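Putative xanthine dehydrogenase YAGS fad-binding subunit (Escherichia coli, PDB 5G5G) probably serves as the molybdenum-cofactor-carrying subunit of a periplasmic aldehyde oxidase, oxidising aldehydes at a molybdenum centre bound to pterin cytosine dinucleotide. Local coordinates at residues T463-T466 / G471-T474; R24-L29 / M465-T470. All coordinates share one frame; numbering follows the deposited sequence.

Contact 1: T463-T466 / G471-T474; sequences TDMT and GSYT. With MCN (pterin cytosine dinucleotide), chain Y.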
ATOM      1  N   THR C 463     -29.053  -3.437   1.080  1.00 15.36           N
ATOM      2  CA  THR C 463     -28.774  -2.072   0.631  1.00 15.22           C
ATOM      3  C   THR C 463     -27.546  -2.085  -0.296  1.00 15.00           C
ATOM      4  O   THR C 463     -26.683  -2.941  -0.158  1.00 14.49           O
ATOM      5  CB  THR C 463     -28.596  -1.139   1.846  1.00 15.68           C
ATOM      6  OG1 THR C 463     -28.293   0.182   1.402  1.00 15.86           O
ATOM      7  CG2 THR C 463     -27.498  -1.668   2.816  1.00 15.25           C
ATOM      8  N   ASP C 464     -27.441  -1.142  -1.212  1.00 14.75           N
ATOM      9  CA  ASP C 464     -26.276  -1.137  -2.101  1.00 14.73           C
ATOM     10  C   ASP C 464     -24.994  -0.537  -1.458  1.00 14.30           C
ATOM     11  O   ASP C 464     -23.943  -0.390  -2.117  1.00 13.12           O
ATOM     12  CB  ASP C 464     -26.588  -0.441  -3.430  1.00 15.41           C
ATOM     13  CG  ASP C 464     -26.484   1.086  -3.381  1.00 16.01           C
ATOM     14  OD1 ASP C 464     -26.291   1.682  -2.273  1.00 15.34           O
ATOM     15  OD2 ASP C 464     -26.638   1.726  -4.461  1.00 15.63           O
ATOM     16  N   MET C 465     -25.087  -0.178  -0.192  1.00 13.27           N
ATOM     17  CA  MET C 465     -23.892   0.222   0.556  1.00 12.81           C
ATOM     18  C   MET C 465     -22.765  -0.781   0.439  1.00 12.14           C
ATOM     19  O   MET C 465     -23.017  -1.977   0.329  1.00 12.68           O
ATOM     20  CB  MET C 465     -24.257   0.401   2.028  1.00 12.92           C
ATOM     21  CG  MET C 465     -23.124   0.874   2.885  1.00 12.57           C
ATOM     22  SD  MET C 465     -22.479   2.487   2.370  1.00 12.03           S
ATOM     23  CE  MET C 465     -21.129   2.583   3.480  1.00 12.44           C
ATOM     24  N   THR C 466     -21.543  -0.285   0.418  1.00 11.21           N
ATOM     25  CA  THR C 466     -20.339  -1.128   0.336  1.00 11.00           C
ATOM     26  C   THR C 466     -19.623  -1.250   1.669  1.00 11.09           C
ATOM     27  O   THR C 466     -19.742  -0.368   2.593  1.00 10.65           O
ATOM     28  CB  THR C 466     -19.372  -0.568  -0.731  1.00 11.02           C
ATOM     29  OG1 THR C 466     -19.134   0.836  -0.462  1.00 11.27           O
ATOM     30  CG2 THR C 466     -19.957  -0.746  -2.084  1.00 11.68           C
ATOM     31  N   GLY C 471     -16.231  -2.031   7.780  1.00 10.11           N
ATOM     32  CA  GLY C 471     -17.157  -2.683   8.744  1.00 10.75           C
ATOM     33  C   GLY C 471     -18.638  -2.513   8.525  1.00 10.68           C
ATOM     34  O   GLY C 471     -19.427  -2.937   9.347  1.00 12.19           O
ATOM     35  N   SER C 472     -19.041  -1.951   7.388  1.00 11.05           N
ATOM     36  CA  SER C 472     -20.427  -1.725   7.103  1.00 10.89           C
ATOM     37  C   SER C 472     -21.308  -2.974   7.323  1.00 11.55           C
ATOM     38  O   SER C 472     -22.411  -2.836   7.867  1.00 11.73           O
ATOM     39  CB  SER C 472     -20.593  -1.238   5.681  1.00 11.04           C
ATOM     40  OG  SER C 472     -19.784  -0.122   5.378  1.00 10.84           O
ATOM     41  N   TYR C 473     -20.876  -4.152   6.857  1.00 10.71           N
ATOM     42  CA  TYR C 473     -21.683  -5.384   7.087  1.00 11.20           C
ATOM     43  C   TYR C 473     -22.094  -5.447   8.560  1.00 11.36           C
ATOM     44  O   TYR C 473     -23.261  -5.689   8.885  1.00 11.68           O
ATOM     45  CB  TYR C 473     -20.962  -6.684   6.760  1.00 11.02           C
ATOM     46  CG  TYR C 473     -20.928  -7.023   5.273  1.00 11.35           C
ATOM     47  CD1 TYR C 473     -22.064  -7.585   4.635  1.00 11.91           C
ATOM     48  CD2 TYR C 473     -19.739  -6.887   4.514  1.00 11.37           C
ATOM     49  CE1 TYR C 473     -22.029  -7.942   3.298  1.00 12.07           C
ATOM     50  CE2 TYR C 473     -19.727  -7.224   3.172  1.00 11.72           C
ATOM     51  CZ  TYR C 473     -20.867  -7.767   2.571  1.00 12.10           C
ATOM     52  OH  TYR C 473     -20.874  -8.101   1.195  1.00 12.56           O
ATOM     53  N   THR C 474     -21.097  -5.311   9.441  1.00 11.23           N
ATOM     54  CA  THR C 474     -21.294  -5.489  10.857  1.00 11.56           C
ATOM     55  C   THR C 474     -22.152  -4.407  11.518  1.00 11.29           C
ATOM     56  O   THR C 474     -23.103  -4.706  12.214  1.00 11.27           O
ATOM     57  CB  THR C 474     -19.938  -5.628  11.528  1.00 11.53           C
ATOM     58  OG1 THR C 474     -19.232  -6.625  10.807  1.00 11.98           O
ATOM     59  CG2 THR C 474     -20.077  -6.010  12.945  1.00 11.86           C
TER
HETATM   60  N1  MCN Y 921     -17.555   3.641  12.549  1.00 10.61           N
HETATM   61  C2  MCN Y 921     -18.148   3.237  13.829  1.00 10.31           C
HETATM   62  N3  MCN Y 921     -18.860   4.501  14.307  1.00 10.44           N
HETATM   63  C4  MCN Y 921     -18.896   5.747  13.862  1.00 10.65           C
HETATM   64  C5  MCN Y 921     -18.314   5.871  12.481  1.00 10.58           C
HETATM   65  C6  MCN Y 921     -17.648   4.881  11.962  1.00 10.31           C
HETATM   66  O2  MCN Y 921     -18.143   2.249  14.352  1.00 10.67           O
HETATM   67  N4  MCN Y 921     -19.427   6.785  14.402  1.00 10.72           N
HETATM   68  C1' MCN Y 921     -16.665   2.613  12.034  1.00 10.98           C
HETATM   69  C2D MCN Y 921     -17.464   1.422  11.385  1.00 11.03           C
HETATM   70  O2' MCN Y 921     -16.683   0.231  11.447  1.00 11.43           O
HETATM   71  C3' MCN Y 921     -17.560   1.938  10.040  1.00 11.03           C
HETATM   72  C4D MCN Y 921     -16.205   2.654   9.595  1.00 10.70           C
HETATM   73  O4D MCN Y 921     -15.863   3.154  10.976  1.00 10.68           O
HETATM   74  O3' MCN Y 921     -17.866   0.999   8.947  1.00 10.71           O
HETATM   75  C5' MCN Y 921     -16.127   3.765   8.725  1.00 10.12           C
HETATM   76  O5' MCN Y 921     -17.295   4.551   8.703  1.00  9.80           O
HETATM   77  PA  MCN Y 921     -17.209   5.985   8.120  1.00  9.99           P
HETATM   78  O1A MCN Y 921     -18.647   6.461   7.916  1.00 10.68           O
HETATM   79  O2A MCN Y 921     -16.232   6.800   8.893  1.00 11.05           O
HETATM   80  O3A MCN Y 921     -16.525   5.757   6.596  1.00 10.74           O
HETATM   81  PB  MCN Y 921     -17.353   5.332   5.318  1.00 10.73           P
HETATM   82  O1B MCN Y 921     -17.881   6.518   4.635  1.00 10.42           O
HETATM   83  O2B MCN Y 921     -18.278   4.213   5.669  1.00 11.19           O
HETATM   84  O3B MCN Y 921     -16.180   4.651   4.522  1.00 10.06           O
HETATM   85  C10 MCN Y 921     -15.286   5.495   3.680  1.00  9.75           C
HETATM   86  C9' MCN Y 921     -13.970   5.789   4.307  1.00  9.77           C
HETATM   87  C8' MCN Y 921     -13.208   6.829   3.318  1.00  9.95           C
HETATM   88  S8' MCN Y 921     -14.025   8.130   2.649  1.00  9.98           S
HETATM   89  C7' MCN Y 921     -12.072   6.479   2.959  1.00  9.79           C
HETATM   90  S7' MCN Y 921     -11.156   7.384   1.720  1.00  9.88           S
HETATM   91  C6' MCN Y 921     -11.234   5.396   3.706  1.00  9.78           C
HETATM   92  C7  MCN Y 921     -12.087   5.031   5.012  1.00  9.15           C
HETATM   93  O9' MCN Y 921     -13.374   4.668   4.713  1.00  9.76           O
HETATM   94  N5' MCN Y 921     -11.310   4.179   2.741  1.00  9.12           N
HETATM   95  C4A MCN Y 921     -10.954   2.826   3.277  1.00  9.51           C
HETATM   96  N8' MCN Y 921     -11.459   3.832   5.608  1.00  9.39           N
HETATM   97  C4B MCN Y 921     -11.137   2.775   4.833  1.00  9.53           C
HETATM   98  N1' MCN Y 921     -10.698   1.606   5.455  1.00  9.54           N
HETATM   99  C2' MCN Y 921     -10.572   0.392   4.771  1.00 10.12           C
HETATM  100  N2' MCN Y 921     -10.166  -0.653   5.313  1.00  9.93           N
HETATM  101  N3' MCN Y 921     -10.418   0.520   3.418  1.00  9.78           N
HETATM  102  C4' MCN Y 921     -10.763   1.554   2.563  1.00 10.23           C
HETATM  103  O4' MCN Y 921     -10.726   1.725   1.330  1.00  9.07           O

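Contact 2: R24-L29 / M465-T470; sequences RIDGPL and MTDIGT. With MCN (pterin cytosine dinucleotide), chain Y.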
ATOM      1  N   ARG C  24     -16.374  -8.751  13.281  1.00 14.85           N
ATOM      2  CA  ARG C  24     -16.899  -8.576  11.948  1.00 14.91           C
ATOM      3  C   ARG C  24     -17.629  -9.789  11.445  1.00 15.21           C
ATOM      4  O   ARG C  24     -17.123 -10.933  11.539  1.00 15.52           O
ATOM      5  CB  ARG C  24     -15.754  -8.385  10.967  1.00 16.24           C
ATOM      6  CG  ARG C  24     -15.271  -7.071  10.996  1.00 15.72           C
ATOM      7  CD  ARG C  24     -14.116  -6.975  10.001  1.00 15.09           C
ATOM      8  NE  ARG C  24     -13.310  -5.899  10.534  1.00 13.75           N
ATOM      9  CZ  ARG C  24     -13.148  -4.696  10.021  1.00 13.86           C
ATOM     10  NH1 ARG C  24     -13.745  -4.331   8.924  1.00 13.91           N
ATOM     11  NH2 ARG C  24     -12.410  -3.828  10.667  1.00 14.21           N
ATOM     12  N   ILE C  25     -18.826  -9.575  10.888  1.00 13.99           N
ATOM     13  CA  ILE C  25     -19.658 -10.682  10.444  1.00 14.64           C
ATOM     14  C   ILE C  25     -19.150 -11.272   9.117  1.00 14.81           C
ATOM     15  O   ILE C  25     -19.480 -12.427   8.811  1.00 15.48           O
ATOM     16  CB  ILE C  25     -21.167 -10.370  10.381  1.00 14.53           C
ATOM     17  CG1 ILE C  25     -21.494  -9.321   9.356  1.00 14.20           C
ATOM     18  CG2 ILE C  25     -21.623  -9.893  11.774  1.00 15.24           C
ATOM     19  CD1 ILE C  25     -22.973  -9.239   9.039  1.00 14.84           C
ATOM     20  N   ASP C  26     -18.326 -10.523   8.433  1.00 13.83           N
ATOM     21  CA  ASP C  26     -17.618 -11.037   7.247  1.00 14.65           C
ATOM     22  C   ASP C  26     -16.292 -11.734   7.596  1.00 14.49           C
ATOM     23  O   ASP C  26     -15.568 -12.130   6.678  1.00 15.18           O
ATOM     24  CB  ASP C  26     -17.422  -9.948   6.161  1.00 14.82           C
ATOM     25  CG  ASP C  26     -16.816  -8.629   6.664  1.00 14.80           C
ATOM     26  OD1 ASP C  26     -16.922  -8.366   7.903  1.00 17.03           O
ATOM     27  OD2 ASP C  26     -16.350  -7.812   5.844  1.00 14.14           O
ATOM     28  N   GLY C  27     -15.974 -11.824   8.883  1.00 13.66           N
ATOM     29  CA  GLY C  27     -14.693 -12.417   9.322  1.00 13.74           C
ATOM     30  C   GLY C  27     -14.454 -13.867   8.890  1.00 14.01           C
ATOM     31  O   GLY C  27     -13.399 -14.180   8.327  1.00 13.71           O
ATOM     32  N   PRO C  28     -15.435 -14.758   9.113  1.00 14.47           N
ATOM     33  CA  PRO C  28     -15.240 -16.115   8.672  1.00 14.74           C
ATOM     34  C   PRO C  28     -14.928 -16.212   7.165  1.00 14.98           C
ATOM     35  O   PRO C  28     -14.045 -16.990   6.809  1.00 16.39           O
ATOM     36  CB  PRO C  28     -16.548 -16.791   9.014  1.00 15.84           C
ATOM     37  CG  PRO C  28     -16.980 -16.077  10.300  1.00 15.67           C
ATOM     38  CD  PRO C  28     -16.638 -14.639   9.983  1.00 15.32           C
ATOM     39  N   LEU C  29     -15.618 -15.458   6.312  1.00 14.08           N
ATOM     40  CA  LEU C  29     -15.287 -15.488   4.872  1.00 14.72           C
ATOM     41  C   LEU C  29     -13.892 -14.901   4.573  1.00 14.03           C
ATOM     42  O   LEU C  29     -13.134 -15.478   3.790  1.00 13.48           O
ATOM     43  CB  LEU C  29     -16.351 -14.776   4.026  1.00 15.56           C
ATOM     44  CG  LEU C  29     -17.725 -15.385   4.038  1.00 18.82           C
ATOM     45  CD1 LEU C  29     -18.649 -14.411   3.318  1.00 19.77           C
ATOM     46  CD2 LEU C  29     -17.763 -16.727   3.362  1.00 19.84           C
ATOM     47  N   MET C 465     -25.087  -0.178  -0.192  1.00 13.27           N
ATOM     48  CA  MET C 465     -23.892   0.222   0.556  1.00 12.81           C
ATOM     49  C   MET C 465     -22.765  -0.781   0.439  1.00 12.14           C
ATOM     50  O   MET C 465     -23.017  -1.977   0.329  1.00 12.68           O
ATOM     51  CB  MET C 465     -24.257   0.401   2.028  1.00 12.92           C
ATOM     52  CG  MET C 465     -23.124   0.874   2.885  1.00 12.57           C
ATOM     53  SD  MET C 465     -22.479   2.487   2.370  1.00 12.03           S
ATOM     54  CE  MET C 465     -21.129   2.583   3.480  1.00 12.44           C
ATOM     55  N   THR C 466     -21.543  -0.285   0.418  1.00 11.21           N
ATOM     56  CA  THR C 466     -20.339  -1.128   0.336  1.00 11.00           C
ATOM     57  C   THR C 466     -19.623  -1.250   1.669  1.00 11.09           C
ATOM     58  O   THR C 466     -19.742  -0.368   2.593  1.00 10.65           O
ATOM     59  CB  THR C 466     -19.372  -0.568  -0.731  1.00 11.02           C
ATOM     60  OG1 THR C 466     -19.134   0.836  -0.462  1.00 11.27           O
ATOM     61  CG2 THR C 466     -19.957  -0.746  -2.084  1.00 11.68           C
ATOM     62  N   ASP C 467     -18.868  -2.338   1.758  1.00 10.90           N
ATOM     63  CA  ASP C 467     -17.944  -2.596   2.863  1.00 10.73           C
ATOM     64  C   ASP C 467     -16.614  -2.738   2.236  1.00 10.43           C
ATOM     65  O   ASP C 467     -16.321  -3.755   1.598  1.00 10.94           O
ATOM     66  CB  ASP C 467     -18.329  -3.842   3.700  1.00 11.27           C
ATOM     67  CG  ASP C 467     -17.552  -3.923   5.016  1.00 11.17           C
ATOM     68  OD1 ASP C 467     -16.380  -3.425   5.026  1.00 11.06           O
ATOM     69  OD2 ASP C 467     -18.139  -4.440   6.002  1.00 10.56           O
ATOM     70  N   ILE C 468     -15.774  -1.698   2.375  1.00  9.78           N
ATOM     71  CA  ILE C 468     -14.451  -1.649   1.687  1.00  9.92           C
ATOM     72  C   ILE C 468     -13.352  -2.032   2.674  1.00  9.52           C
ATOM     73  O   ILE C 468     -12.178  -1.744   2.447  1.00  9.32           O
ATOM     74  CB  ILE C 468     -14.233  -0.287   1.035  1.00  9.84           C
ATOM     75  CG1 ILE C 468     -14.218   0.854   2.108  1.00 10.01           C
ATOM     76  CG2 ILE C 468     -15.328   0.004   0.011  1.00 10.29           C
ATOM     77  CD1 ILE C 468     -14.018   2.234   1.567  1.00 10.15           C
ATOM     78  N   GLY C 469     -13.750  -2.704   3.762  1.00  9.12           N
ATOM     79  CA  GLY C 469     -12.913  -2.993   4.931  1.00  9.41           C
ATOM     80  C   GLY C 469     -13.276  -2.088   6.118  1.00  9.58           C
ATOM     81  O   GLY C 469     -12.703  -2.221   7.220  1.00 10.32           O
ATOM     82  N   THR C 470     -14.256  -1.214   5.900  1.00  9.51           N
ATOM     83  CA  THR C 470     -14.706  -0.303   6.954  1.00 10.04           C
ATOM     84  C   THR C 470     -15.442  -1.008   8.101  1.00 10.39           C
ATOM     85  O   THR C 470     -15.264  -0.655   9.266  1.00 11.01           O
ATOM     86  CB  THR C 470     -15.567   0.775   6.303  1.00 10.45           C
ATOM     87  OG1 THR C 470     -16.352   0.087   5.308  1.00 10.57           O
ATOM     88  CG2 THR C 470     -14.725   1.859   5.647  1.00 10.22           C
TER
HETATM   89  N1  MCN Y 921     -17.555   3.641  12.549  1.00 10.61           N
HETATM   90  C2  MCN Y 921     -18.148   3.237  13.829  1.00 10.31           C
HETATM   91  N3  MCN Y 921     -18.860   4.501  14.307  1.00 10.44           N
HETATM   92  C4  MCN Y 921     -18.896   5.747  13.862  1.00 10.65           C
HETATM   93  C5  MCN Y 921     -18.314   5.871  12.481  1.00 10.58           C
HETATM   94  C6  MCN Y 921     -17.648   4.881  11.962  1.00 10.31           C
HETATM   95  O2  MCN Y 921     -18.143   2.249  14.352  1.00 10.67           O
HETATM   96  N4  MCN Y 921     -19.427   6.785  14.402  1.00 10.72           N
HETATM   97  C1' MCN Y 921     -16.665   2.613  12.034  1.00 10.98           C
HETATM   98  C2D MCN Y 921     -17.464   1.422  11.385  1.00 11.03           C
HETATM   99  O2' MCN Y 921     -16.683   0.231  11.447  1.00 11.43           O
HETATM  100  C3' MCN Y 921     -17.560   1.938  10.040  1.00 11.03           C
HETATM  101  C4D MCN Y 921     -16.205   2.654   9.595  1.00 10.70           C
HETATM  102  O4D MCN Y 921     -15.863   3.154  10.976  1.00 10.68           O
HETATM  103  O3' MCN Y 921     -17.866   0.999   8.947  1.00 10.71           O
HETATM  104  C5' MCN Y 921     -16.127   3.765   8.725  1.00 10.12           C
HETATM  105  O5' MCN Y 921     -17.295   4.551   8.703  1.00  9.80           O
HETATM  106  PA  MCN Y 921     -17.209   5.985   8.120  1.00  9.99           P
HETATM  107  O1A MCN Y 921     -18.647   6.461   7.916  1.00 10.68           O
HETATM  108  O2A MCN Y 921     -16.232   6.800   8.893  1.00 11.05           O
HETATM  109  O3A MCN Y 921     -16.525   5.757   6.596  1.00 10.74           O
HETATM  110  PB  MCN Y 921     -17.353   5.332   5.318  1.00 10.73           P
HETATM  111  O1B MCN Y 921     -17.881   6.518   4.635  1.00 10.42           O
HETATM  112  O2B MCN Y 921     -18.278   4.213   5.669  1.00 11.19           O
HETATM  113  O3B MCN Y 921     -16.180   4.651   4.522  1.00 10.06           O
HETATM  114  C10 MCN Y 921     -15.286   5.495   3.680  1.00  9.75           C
HETATM  115  C9' MCN Y 921     -13.970   5.789   4.307  1.00  9.77           C
HETATM  116  C8' MCN Y 921     -13.208   6.829   3.318  1.00  9.95           C
HETATM  117  S8' MCN Y 921     -14.025   8.130   2.649  1.00  9.98           S
HETATM  118  C7' MCN Y 921     -12.072   6.479   2.959  1.00  9.79           C
HETATM  119  S7' MCN Y 921     -11.156   7.384   1.720  1.00  9.88           S
HETATM  120  C6' MCN Y 921     -11.234   5.396   3.706  1.00  9.78           C
HETATM  121  C7  MCN Y 921     -12.087   5.031   5.012  1.00  9.15           C
HETATM  122  O9' MCN Y 921     -13.374   4.668   4.713  1.00  9.76           O
HETATM  123  N5' MCN Y 921     -11.310   4.179   2.741  1.00  9.12           N
HETATM  124  C4A MCN Y 921     -10.954   2.826   3.277  1.00  9.51           C
HETATM  125  N8' MCN Y 921     -11.459   3.832   5.608  1.00  9.39           N
HETATM  126  C4B MCN Y 921     -11.137   2.775   4.833  1.00  9.53           C
HETATM  127  N1' MCN Y 921     -10.698   1.606   5.455  1.00  9.54           N
HETATM  128  C2' MCN Y 921     -10.572   0.392   4.771  1.00 10.12           C
HETATM  129  N2' MCN Y 921     -10.166  -0.653   5.313  1.00  9.93           N
HETATM  130  N3' MCN Y 921     -10.418   0.520   3.418  1.00  9.78           N
HETATM  131  C4' MCN Y 921     -10.763   1.554   2.563  1.00 10.23           C
HETATM  132  O4' MCN Y 921     -10.726   1.725   1.330  1.00  9.07           O
HETATM  133  O   HOH W   1     -12.596  -0.933  10.216  1.00 11.05           O
HETATM  134  O   HOH W   2     -15.128  -5.444   6.642  1.00 16.72           O
HETATM  135  O   HOH W   3     -17.969  -5.903   8.468  1.00 11.59           O

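Contact 1: T463-T466 / G471-T474
The hydroxyl of Ser472 donates a hydrogen bond to the backbone carbonyl of Thr466, with OG 2.8 Å from Thr466 O. The donor sits 20° out of the carbonyl plane, and the C=O...OG angle is 141°. OG lies beside its own backbone N and anti to the carbonyl carbon (chi1 -53°), which turns it back toward the incoming loop; it also makes a weak bond with Thr470 OG1.

A van der Waals contact comes from Met465, whose methyl meets two oxygens. Its chain leaves with CG anti to the backbone N, bends at chi2 and brings the terminal methyl CE to 3.6 Å from Ser472 OG. The same methyl is 3.9 Å from O2B of the pterin cytosine dinucleotide, so it lies against both the serine and the pyrophosphate of the cofactor. An alanine in place of Ser472 has no OG, which would probably leave Thr466 O without this donor and the loop less firmly tied to the start of the helix.

On the ribose side, Gly471 C comes to 3.6 Å from O3' of the cofactor; a side chain at Gly471 would run into O2'.

The CB of Thr466 points away from segment 471-474, and its OG1 is hydrogen-bonded to Ser506 OG and to the carbonyl of Gln211. The pairing thus spans the loop from strand 459-462 to the N-terminus of helix 472-484, with helix 213-224 packing against Asp464 and Thr466.

Contact 2: R24-L29 / M465-T470
Arg24 reaches across to Gly469, its NH1 donating to the backbone carbonyl with NH1 2.9 Å from Gly469 O. The bond is bent, 148° at the hydrogen, and the donor stands well above the carbonyl plane, while the oxygen lies near the guanidinium edge. An extended chain from CG to NE carries the group that far, and NE forms a salt bridge with an acidic side chain of another protein chain, so the guanidinium is held at NE as well as at NH1.

This direct meeting of Arg24 with Gly469 is the close part of the contact. Segment 465-470 for its own part holds the pterin cytosine dinucleotide: Thr470 O accepts from the ribose O2' at 2.7 Å and more weakly from O3', while Ile468 CD1 approaches O4' of the pterin to 3.3 Å. An Asx turn runs from Asp467 to Gly469: Gly469 N donates to Asp467 OD1, 3.0 Å away and nearly along the C-O axis of that oxygen. Gly469 has a positive phi of 105°, and any CB there would collide with the pterin amine N2'.

The looser side is bridged by individual waters. Asp26 and Asp467 approach from opposite directions, yet Asp26 OD2 stays 3.8 Å from Asp467 OD2. One water accepts from Arg24 NH1 and lies within bonding distance of Asp26 OD2 and Asp467 OD1; a second sits between Asp26 OD1 and Asp467 OD2. Lys30, in a salt bridge with Asp26, and Tyr473 N, bonded to Asp467 OD2, would be expected to ease the repulsion.

Both contacts are buried, their centres 7 Å apart, and neither belongs to the surface. They use the same loop between strand 459-462 and helix 472-484, and both reach the pterin cytosine dinucleotide. Contact 1 is local, separated by four residues, and works through one direct hydroxyl bond and a methyl group. Contact 2 joins segments over 430 residues apart in sequence and relies on charged groups and water; it also meets another protein chain through Arg24, whereas none touches contact 1. The two are stitched together where Thr474 OG1 lies 3.0 Å from Ile25 N, probably a hydrogen bond, so the turn at 24-27 also meets the first turn of helix 472-484.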